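Local coordinates for protein transcriptional regulator, TetR family (Marinobacter aquaeolei, PDB 3NNR) that probably binds DNA as a TetR-family transcriptional regulator, pairing a predicted helix-turn-helix motif with an all-helical domain that meets a second subunit, at residues F83-V88 against Y188-L193; G91-R96 against N161-L166; R122-I127 against N154-I159. All coordinates share one frame; numbering follows the deposited sequence.

In the fold
All three contacts lie in the helical region that follows the predicted DNA-binding motif. Interactions 1 and 3 are the nearest pair, with centres about 10 Å apart. Ile159, on segment 154-159 of interaction 3, touches the other two: its CG1 is 3.4 Å from Val190 CG2 of interaction 1, and its CG2 is 3.4 Å from Leu92 CD1 of interaction 2. Interactions 1 and 2 share helix 78-94, and their centres are about 13 Å apart. Along the chain, 122-127/154-159 is nested inside 91-96/161-166, which is nested inside 83-88/188-193. The side chains of Leu85, Leu92 and Trp156 each lie about 4 Å from bound unidentified material, probably from the crystallisation liquor, though it may mark a pocket. Each contact also touches the second subunit.

Interaction 1: residues F83-V88 against Y188-L193; sequences FYLESV and YQVLTL
Leu85 reaches across from helix 78-94 and sets its two methyl branches on two neighbouring residues of helix 186-194. CD2 touches CG1 of Val190 at 4.0 Å, and CD1 meets CD2 of Leu191 at 4.1 Å. The forked end of the leucine is thus shared between two partners. CG of Leu85 stands beside its backbone N and anti to the carbonyl carbon (chi1 -72°), which carries the fork outward to the other helix. The leucine and the valine pass each other in opposite directions. Leu191 starts off at an angle to the contact, and only its end turns in.

The denser side is that of Val190, where Val158 and Ile159 of helix 145-160 pack against the same side chain. The contact belongs to the all-helical C-terminal domain of the TetR family, where helices 145-160 and 186-194 both face the second subunit. Here Gln189 O accepts a hydrogen bond from Asn154 ND2 of that subunit.

The looser side is the Leu85 end, which stays partly exposed while Val190 is buried. The nearest CA atoms, those of Leu85 and Val190, are 8.7 Å apart, so only side-chain ends meet. The two segments bury 113 Å² between them; the contacts are between apolar side chains and no hydrogen bond crosses. Ile187 of helix 186-194 also packs on Leu85. The side chain of Leu85 lies about 4 Å from a bound unidentified molecule, probably from the crystallisation liquor.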
loop_
_atom_site.group_PDB
_atom_site.type_symbol
_atom_site.label_atom_id
_atom_site.label_comp_id
_atom_site.label_asym_id
_atom_site.label_seq_id
_atom_site.Cartn_x
_atom_site.Cartn_y
_atom_site.Cartn_z
ATOM N N PHE A 83 -6.210 20.608 -4.905
ATOM C CA PHE A 83 -7.530 20.227 -4.422
ATOM C C PHE A 83 -7.738 18.700 -4.616
ATOM O O PHE A 83 -8.062 17.978 -3.656
ATOM C CB PHE A 83 -8.650 21.029 -5.073
ATOM C CG PHE A 83 -9.932 20.288 -5.059
ATOM C CD1 PHE A 83 -10.611 20.106 -3.864
ATOM C CD2 PHE A 83 -10.397 19.650 -6.212
ATOM C CE1 PHE A 83 -11.762 19.324 -3.826
ATOM C CE2 PHE A 83 -11.549 18.896 -6.188
ATOM C CZ PHE A 83 -12.238 18.725 -4.992
ATOM N N TYR A 84 -7.530 18.198 -5.834
ATOM C CA TYR A 84 -7.690 16.761 -6.084
ATOM C C TYR A 84 -6.867 15.927 -5.096
ATOM O O TYR A 84 -7.370 14.927 -4.544
ATOM C CB TYR A 84 -7.311 16.341 -7.523
ATOM C CG TYR A 84 -8.091 17.013 -8.651
ATOM C CD1 TYR A 84 -9.480 17.085 -8.631
ATOM C CD2 TYR A 84 -7.436 17.526 -9.772
ATOM C CE1 TYR A 84 -10.200 17.688 -9.678
ATOM C CE2 TYR A 84 -8.154 18.157 -10.825
ATOM C CZ TYR A 84 -9.526 18.228 -10.771
ATOM O OH TYR A 84 -10.227 18.849 -11.784
ATOM N N LEU A 85 -5.618 16.339 -4.863
ATOM C CA LEU A 85 -4.727 15.613 -3.956
ATOM C C LEU A 85 -5.171 15.730 -2.506
ATOM O O LEU A 85 -5.368 14.735 -1.863
ATOM C CB LEU A 85 -3.261 16.059 -4.114
ATOM C CG LEU A 85 -2.558 15.629 -5.389
ATOM C CD1 LEU A 85 -1.188 16.261 -5.452
ATOM C CD2 LEU A 85 -2.457 14.121 -5.441
ATOM N N GLU A 86 -5.351 16.941 -2.010
ATOM C CA GLU A 86 -5.787 17.130 -0.610
ATOM C C GLU A 86 -7.106 16.433 -0.245
ATOM O O GLU A 86 -7.209 15.812 0.815
ATOM C CB GLU A 86 -5.902 18.617 -0.254
ATOM C CG GLU A 86 -4.533 19.295 -0.034
ATOM C CD GLU A 86 -4.614 20.681 0.610
ATOM O OE1 GLU A 86 -5.607 21.004 1.300
ATOM O OE2 GLU A 86 -3.647 21.440 0.459
ATOM N N SER A 87 -8.087 16.542 -1.140
ATOM C CA SER A 87 -9.427 16.017 -0.914
ATOM C C SER A 87 -9.451 14.504 -0.862
ATOM O O SER A 87 -10.156 13.940 -0.041
ATOM C CB SER A 87 -10.404 16.565 -1.972
ATOM O OG SER A 87 -10.135 16.083 -3.276
ATOM N N VAL A 88 -8.681 13.863 -1.742
ATOM C CA VAL A 88 -8.519 12.414 -1.740
ATOM C C VAL A 88 -7.785 11.993 -0.445
ATOM O O VAL A 88 -8.200 11.039 0.178
ATOM C CB VAL A 88 -7.791 11.898 -3.019
ATOM C CG1 VAL A 88 -7.482 10.447 -2.908
ATOM C CG2 VAL A 88 -8.670 12.127 -4.239
ATOM N N TYR A 188 3.910 15.313 -1.136
ATOM C CA TYR A 188 5.318 15.458 -1.493
ATOM C C TYR A 188 5.785 14.234 -2.297
ATOM O O TYR A 188 6.456 14.383 -3.334
ATOM C CB TYR A 188 6.155 15.636 -0.210
ATOM C CG TYR A 188 7.677 15.734 -0.367
ATOM C CD1 TYR A 188 8.283 16.857 -0.957
ATOM C CD2 TYR A 188 8.522 14.731 0.149
ATOM C CE1 TYR A 188 9.686 16.948 -1.073
ATOM C CE2 TYR A 188 9.916 14.823 0.043
ATOM C CZ TYR A 188 10.494 15.928 -0.574
ATOM O OH TYR A 188 11.875 16.000 -0.677
ATOM N N GLN A 189 5.391 13.046 -1.830
ATOM C CA GLN A 189 5.742 11.782 -2.499
ATOM C C GLN A 189 5.066 11.610 -3.865
ATOM O O GLN A 189 5.703 11.088 -4.787
ATOM C CB GLN A 189 5.452 10.576 -1.595
ATOM C CG GLN A 189 6.314 10.537 -0.320
ATOM C CD GLN A 189 7.783 10.389 -0.588
ATOM O OE1 GLN A 189 8.178 9.563 -1.388
ATOM N NE2 GLN A 189 8.601 11.168 0.093
ATOM N N VAL A 190 3.802 12.022 -3.988
ATOM C CA VAL A 190 3.086 11.968 -5.275
ATOM C C VAL A 190 3.703 12.952 -6.275
ATOM O O VAL A 190 3.927 12.602 -7.433
ATOM C CB VAL A 190 1.570 12.245 -5.143
ATOM C CG1 VAL A 190 0.940 12.306 -6.506
ATOM C CG2 VAL A 190 0.900 11.136 -4.304
ATOM N N LEU A 191 4.003 14.165 -5.818
ATOM C CA LEU A 191 4.599 15.178 -6.694
ATOM C C LEU A 191 6.028 14.803 -7.116
ATOM O O LEU A 191 6.483 15.209 -8.186
ATOM C CB LEU A 191 4.488 16.580 -6.074
ATOM C CG LEU A 191 3.048 17.105 -5.904
ATOM C CD1 LEU A 191 3.027 18.380 -5.113
ATOM C CD2 LEU A 191 2.340 17.343 -7.234
ATOM N N THR A 192 6.708 14.008 -6.293
ATOM C CA THR A 192 8.023 13.475 -6.632
ATOM C C THR A 192 7.945 12.606 -7.891
ATOM O O THR A 192 8.908 12.561 -8.647
ATOM C CB THR A 192 8.616 12.662 -5.470
ATOM O OG1 THR A 192 8.735 13.521 -4.330
ATOM C CG2 THR A 192 9.974 12.092 -5.814
ATOM N N LEU A 193 6.808 11.939 -8.119
ATOM C CA LEU A 193 6.624 11.129 -9.334
ATOM C C LEU A 193 6.694 11.974 -10.608
ATOM O O LEU A 193 7.242 11.507 -11.594
ATOM C CB LEU A 193 5.296 10.353 -9.334
ATOM C CG LEU A 193 5.067 9.362 -8.214
ATOM C CD1 LEU A 193 3.625 8.850 -8.263
ATOM C CD2 LEU A 193 6.089 8.225 -8.306
#

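Interaction 2: residues G91-R96 against N161-L166; sequences GLWSYR and NWMAFL. With SO4 (sulfate ion), chain D.
Trp93 and Met163 meet where helix 78-94 ends and helix 162-169 begins. Met163 is a selenomethionine, and its SE lies at the edge of the indole, 4.2 Å from CE3. This touch is that of one of two deposited conformers and is to that extent uncertain. The two side chains cross at about a right angle.

Arg96 continues the contact. Its CB is directed toward 161-166 and lies 4.6 Å from CG of Met163, but the rest of the chain leads away. CG sits between the backbone N and the carbonyl carbon (chi1 81°), and the chain bends again at chi3, which folds the arginine back over Trp93. CD passes O4 of the sulfate ion at 3.2 Å. NE lies above the middle of the indole face and gives a nearly straight hydrogen bond to Trp93 O (2.9 Å, 164°). One face of the guanidinium lies over Trp93: CE2 is 3.2 Å above its plane, offset toward the rim. NH1 makes a weak bond to sulfate O3 at 3.0 Å. NH2 is near Trp93 NE1, but both are donors.

Putting an alanine at Arg96 would probably uncover this indole face and leave Trp93 O with one donor fewer. Arg96 is thus fixed mainly by its bond to Trp93 O and its place over the indole; the sulfate, probably from the crystallisation liquor, is only weakly held.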
loop_
_atom_site.group_PDB
_atom_site.type_symbol
_atom_site.label_atom_id
_atom_site.label_comp_id
_atom_site.label_asym_id
_atom_site.label_seq_id
_atom_site.Cartn_x
_atom_site.Cartn_y
_atom_site.Cartn_z
ATOM N N GLY A 91 -10.170 12.154 2.339
ATOM C CA GLY A 91 -11.077 11.008 2.227
ATOM C C GLY A 91 -10.484 9.751 2.838
ATOM O O GLY A 91 -11.121 9.083 3.653
ATOM N N LEU A 92 -9.253 9.442 2.438
ATOM C CA LEU A 92 -8.523 8.306 2.959
ATOM C C LEU A 92 -8.373 8.337 4.501
ATOM O O LEU A 92 -8.369 7.276 5.135
ATOM C CB LEU A 92 -7.155 8.175 2.282
ATOM C CG LEU A 92 -7.138 7.789 0.791
ATOM C CD1 LEU A 92 -5.708 7.936 0.275
ATOM C CD2 LEU A 92 -7.604 6.376 0.570
ATOM N N TRP A 93 -8.261 9.531 5.091
ATOM C CA TRP A 93 -8.239 9.645 6.554
ATOM C C TRP A 93 -9.629 9.369 7.111
ATOM O O TRP A 93 -9.778 8.571 8.050
ATOM C CB TRP A 93 -7.744 11.024 7.068
ATOM C CG TRP A 93 -7.893 11.167 8.569
ATOM C CD1 TRP A 93 -8.912 11.802 9.261
ATOM C CD2 TRP A 93 -7.025 10.615 9.563
ATOM N NE1 TRP A 93 -8.706 11.684 10.624
ATOM C CE2 TRP A 93 -7.556 10.963 10.834
ATOM C CE3 TRP A 93 -5.860 9.856 9.503
ATOM C CZ2 TRP A 93 -6.938 10.574 12.043
ATOM C CZ3 TRP A 93 -5.233 9.463 10.712
ATOM C CH2 TRP A 93 -5.784 9.829 11.964
ATOM N N SER A 94 -10.641 10.023 6.538
ATOM C CA SER A 94 -12.007 9.944 7.088
ATOM C C SER A 94 -12.610 8.531 7.022
ATOM O O SER A 94 -13.480 8.199 7.833
ATOM C CB SER A 94 -12.926 10.998 6.440
ATOM O OG SER A 94 -12.494 12.323 6.747
ATOM N N TYR A 95 -12.135 7.719 6.077
ATOM C CA TYR A 95 -12.607 6.369 5.881
ATOM C C TYR A 95 -11.434 5.394 6.067
ATOM O O TYR A 95 -11.412 4.315 5.477
ATOM C CB TYR A 95 -13.243 6.278 4.485
ATOM C CG TYR A 95 -14.539 7.054 4.391
ATOM C CD1 TYR A 95 -14.534 8.444 4.239
ATOM C CD2 TYR A 95 -15.787 6.408 4.458
ATOM C CE1 TYR A 95 -15.717 9.191 4.175
ATOM C CE2 TYR A 95 -17.013 7.160 4.384
ATOM C CZ TYR A 95 -16.961 8.561 4.238
ATOM O OH TYR A 95 -18.121 9.359 4.167
ATOM N N ARG A 96 -10.503 5.743 6.966
ATOM C CA ARG A 96 -9.278 4.953 7.178
ATOM C C ARG A 96 -9.507 3.472 7.477
ATOM O O ARG A 96 -8.637 2.655 7.145
ATOM C CB ARG A 96 -8.311 5.605 8.218
ATOM C CG ARG A 96 -8.663 5.367 9.677
ATOM C CD ARG A 96 -8.053 6.395 10.660
ATOM N NE ARG A 96 -8.926 7.557 10.661
ATOM C CZ ARG A 96 -9.564 8.086 11.702
ATOM N NH1 ARG A 96 -9.378 7.663 12.950
ATOM N NH2 ARG A 96 -10.355 9.131 11.488
ATOM N N ASN A 161 -1.337 3.734 -0.106
ATOM C CA ASN A 161 -0.468 3.083 0.866
ATOM C C ASN A 161 0.236 4.062 1.834
ATOM O O ASN A 161 1.117 3.636 2.612
ATOM C CB ASN A 161 0.631 2.277 0.116
ATOM C CG ASN A 161 1.202 1.090 0.940
ATOM O OD1 ASN A 161 0.464 0.427 1.687
ATOM N ND2 ASN A 161 2.523 0.804 0.774
ATOM N N TRP A 162 -0.127 5.349 1.815
ATOM C CA TRP A 162 0.561 6.347 2.650
ATOM C C TRP A 162 0.213 6.198 4.135
ATOM O O TRP A 162 1.121 6.230 4.956
ATOM C CB TRP A 162 0.263 7.766 2.155
ATOM C CG TRP A 162 1.051 8.804 2.896
ATOM C CD1 TRP A 162 0.561 9.780 3.701
ATOM C CD2 TRP A 162 2.473 8.925 2.936
ATOM N NE1 TRP A 162 1.591 10.528 4.223
ATOM C CE2 TRP A 162 2.776 10.016 3.778
ATOM C CE3 TRP A 162 3.531 8.212 2.334
ATOM C CZ2 TRP A 162 4.096 10.426 4.037
ATOM C CZ3 TRP A 162 4.822 8.598 2.600
ATOM C CH2 TRP A 162 5.103 9.715 3.430
HETATM N N MSE A 163 -1.088 6.103 4.451
HETATM C CA MSE A 163 -1.581 5.903 5.824
HETATM C C MSE A 163 -0.752 4.718 6.405
HETATM O O MSE A 163 0.030 4.884 7.376
HETATM C CB MSE A 163 -3.115 5.595 5.812
HETATM C CG MSE A 163 -4.037 6.467 6.719
HETATM SE SE MSE A 163 -4.186 8.259 6.006
HETATM C CE MSE A 163 -2.508 8.950 6.620
ATOM N N ALA A 164 -0.877 3.554 5.756
ATOM C CA ALA A 164 -0.173 2.318 6.155
ATOM C C ALA A 164 1.310 2.491 6.434
ATOM O O ALA A 164 1.834 1.885 7.381
ATOM C CB ALA A 164 -0.416 1.186 5.109
ATOM N N PHE A 165 1.993 3.315 5.640
ATOM C CA PHE A 165 3.432 3.616 5.899
ATOM C C PHE A 165 3.642 4.417 7.187
ATOM O O PHE A 165 4.620 4.189 7.906
ATOM C CB PHE A 165 4.107 4.361 4.731
ATOM C CG PHE A 165 5.531 4.850 5.040
ATOM C CD1 PHE A 165 6.571 3.959 5.187
ATOM C CD2 PHE A 165 5.805 6.209 5.207
ATOM C CE1 PHE A 165 7.906 4.404 5.480
ATOM C CE2 PHE A 165 7.122 6.676 5.489
ATOM C CZ PHE A 165 8.176 5.760 5.629
ATOM N N LEU A 166 2.762 5.392 7.429
ATOM C CA LEU A 166 2.839 6.248 8.615
ATOM C C LEU A 166 2.713 5.443 9.897
ATOM O O LEU A 166 3.490 5.715 10.820
ATOM C CB LEU A 166 1.806 7.393 8.580
ATOM C CG LEU A 166 2.011 8.474 7.507
ATOM C CD1 LEU A 166 0.804 9.353 7.438
ATOM C CD2 LEU A 166 3.243 9.295 7.751
HETATM S S SO4 D . -6.400 5.704 14.599
HETATM O O1 SO4 D . -5.283 6.599 14.917
HETATM O O2 SO4 D . -6.378 4.376 15.267
HETATM O O3 SO4 D . -7.628 6.404 15.027
HETATM O O4 SO4 D . -6.228 5.523 13.161
#

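Interaction 3: residues R122-I127 against N154-I159; sequences RCLAAI and NVWLVI
Ile127 projects from helix 110-136 into the hollow between Val155 and Trp156 on helix 145-160. This is helix-on-helix packing in the C-terminal domain of a TetR-family regulator. The short axes come no closer than 10.4 Å and their directions differ by 119°, so here the two segments cross steeply rather than run side by side.

Two bumps bridge the gap. The first is Ile127. Its CD1 touches CG1 of Val155 at 4.0 Å and CB of Trp156 at 4.3 Å, so the tip of the longer branch lies between them. Its CG2 covers CB of Val155. With CG1 beside the backbone N (chi1 -64°), the long branch runs past the valine in the opposite direction to it.

The second bump is Leu124, whose end turns in toward the base of the tryptophan. Beyond that base, the indole packs on Tyr116 and Thr120 of helix 110-136. It also meets Phe165 of the second subunit edge-to-face, so Trp156 belongs both to the packing within the chain and to the subunit interface. No hydrogen bond crosses between the segments. At the root of the indole, Leu124 CD2 rests 3.9 Å from Trp156 CB.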
loop_
_atom_site.group_PDB
_atom_site.type_symbol
_atom_site.label_atom_id
_atom_site.label_comp_id
_atom_site.label_asym_id
_atom_site.label_seq_id
_atom_site.Cartn_x
_atom_site.Cartn_y
_atom_site.Cartn_z
ATOM N N ARG A 122 -12.406 3.917 -12.271
ATOM C CA ARG A 122 -12.845 5.318 -12.393
ATOM C C ARG A 122 -11.768 6.256 -11.841
ATOM O O ARG A 122 -11.418 7.264 -12.486
ATOM C CB ARG A 122 -14.182 5.579 -11.673
ATOM C CG ARG A 122 -15.419 5.216 -12.494
ATOM C CD ARG A 122 -16.772 5.486 -11.797
ATOM N NE ARG A 122 -17.235 4.289 -11.087
ATOM C CZ ARG A 122 -17.541 4.173 -9.791
ATOM N NH1 ARG A 122 -17.534 5.210 -8.966
ATOM N NH2 ARG A 122 -17.916 2.976 -9.317
ATOM N N CYS A 123 -11.251 5.920 -10.658
ATOM C CA CYS A 123 -10.201 6.721 -10.030
ATOM C C CYS A 123 -8.948 6.776 -10.915
ATOM O O CYS A 123 -8.458 7.874 -11.213
ATOM C CB CYS A 123 -9.884 6.224 -8.619
ATOM S SG CYS A 123 -11.258 6.487 -7.464
ATOM N N LEU A 124 -8.507 5.611 -11.393
ATOM C CA LEU A 124 -7.371 5.511 -12.322
ATOM C C LEU A 124 -7.623 6.298 -13.606
ATOM O O LEU A 124 -6.709 6.942 -14.117
ATOM C CB LEU A 124 -7.065 4.047 -12.693
ATOM C CG LEU A 124 -6.471 3.125 -11.638
ATOM C CD1 LEU A 124 -6.471 1.701 -12.178
ATOM C CD2 LEU A 124 -5.062 3.593 -11.297
ATOM N N ALA A 125 -8.848 6.207 -14.135
ATOM C CA ALA A 125 -9.245 6.951 -15.327
ATOM C C ALA A 125 -9.280 8.478 -15.073
ATOM O O ALA A 125 -9.152 9.261 -16.016
ATOM C CB ALA A 125 -10.601 6.448 -15.843
ATOM N N ALA A 126 -9.473 8.891 -13.820
ATOM C CA ALA A 126 -9.435 10.314 -13.459
ATOM C C ALA A 126 -7.967 10.761 -13.339
ATOM O O ALA A 126 -7.633 11.898 -13.699
ATOM C CB ALA A 126 -10.205 10.578 -12.176
ATOM N N ILE A 127 -7.090 9.873 -12.856
ATOM C CA ILE A 127 -5.648 10.186 -12.761
ATOM C C ILE A 127 -5.078 10.345 -14.178
ATOM O O ILE A 127 -4.352 11.302 -14.437
ATOM C CB ILE A 127 -4.864 9.156 -11.954
ATOM C CG1 ILE A 127 -5.336 9.134 -10.491
ATOM C CG2 ILE A 127 -3.376 9.483 -11.970
ATOM C CD1 ILE A 127 -4.878 7.913 -9.721
ATOM N N ASN A 154 1.123 4.175 -10.410
ATOM C CA ASN A 154 2.085 4.528 -9.342
ATOM C C ASN A 154 1.525 5.585 -8.389
ATOM O O ASN A 154 1.709 5.470 -7.191
ATOM C CB ASN A 154 3.450 4.950 -9.896
ATOM C CG ASN A 154 4.274 3.770 -10.418
ATOM O OD1 ASN A 154 4.057 2.624 -10.048
ATOM N ND2 ASN A 154 5.241 4.065 -11.257
ATOM N N VAL A 155 0.821 6.581 -8.926
ATOM C CA VAL A 155 0.122 7.582 -8.107
ATOM C C VAL A 155 -0.851 6.880 -7.159
ATOM O O VAL A 155 -0.773 7.083 -5.955
ATOM C CB VAL A 155 -0.637 8.612 -8.950
ATOM C CG1 VAL A 155 -1.566 9.406 -8.098
ATOM C CG2 VAL A 155 0.331 9.520 -9.621
ATOM N N TRP A 156 -1.673 5.984 -7.702
ATOM C CA TRP A 156 -2.647 5.250 -6.917
ATOM C C TRP A 156 -1.952 4.452 -5.841
ATOM O O TRP A 156 -2.363 4.499 -4.677
ATOM C CB TRP A 156 -3.500 4.344 -7.823
ATOM C CG TRP A 156 -4.678 3.704 -7.158
ATOM C CD1 TRP A 156 -5.981 4.153 -7.174
ATOM C CD2 TRP A 156 -4.684 2.494 -6.385
ATOM N NE1 TRP A 156 -6.779 3.300 -6.448
ATOM C CE2 TRP A 156 -6.012 2.272 -5.963
ATOM C CE3 TRP A 156 -3.690 1.569 -6.013
ATOM C CZ2 TRP A 156 -6.376 1.174 -5.177
ATOM C CZ3 TRP A 156 -4.051 0.464 -5.220
ATOM C CH2 TRP A 156 -5.382 0.283 -4.809
ATOM N N LEU A 157 -0.909 3.721 -6.231
ATOM C CA LEU A 157 -0.155 2.857 -5.321
ATOM C C LEU A 157 0.447 3.656 -4.152
ATOM O O LEU A 157 0.410 3.212 -3.011
ATOM C CB LEU A 157 0.945 2.083 -6.088
ATOM C CG LEU A 157 0.505 0.966 -7.058
ATOM C CD1 LEU A 157 1.652 0.471 -7.961
ATOM C CD2 LEU A 157 -0.042 -0.230 -6.289
ATOM N N VAL A 158 0.975 4.842 -4.447
ATOM C CA VAL A 158 1.564 5.718 -3.431
ATOM C C VAL A 158 0.510 6.319 -2.521
ATOM O O VAL A 158 0.681 6.307 -1.319
ATOM C CB VAL A 158 2.423 6.846 -4.058
ATOM C CG1 VAL A 158 2.684 7.985 -3.052
ATOM C CG2 VAL A 158 3.735 6.257 -4.603
ATOM N N ILE A 159 -0.564 6.838 -3.088
ATOM C CA ILE A 159 -1.596 7.507 -2.293
ATOM C C ILE A 159 -2.287 6.556 -1.327
ATOM O O ILE A 159 -2.347 6.813 -0.143
ATOM C CB ILE A 159 -2.648 8.207 -3.162
ATOM C CG1 ILE A 159 -2.016 9.382 -3.906
ATOM C CG2 ILE A 159 -3.721 8.793 -2.297
ATOM C CD1 ILE A 159 -2.976 10.157 -4.807
#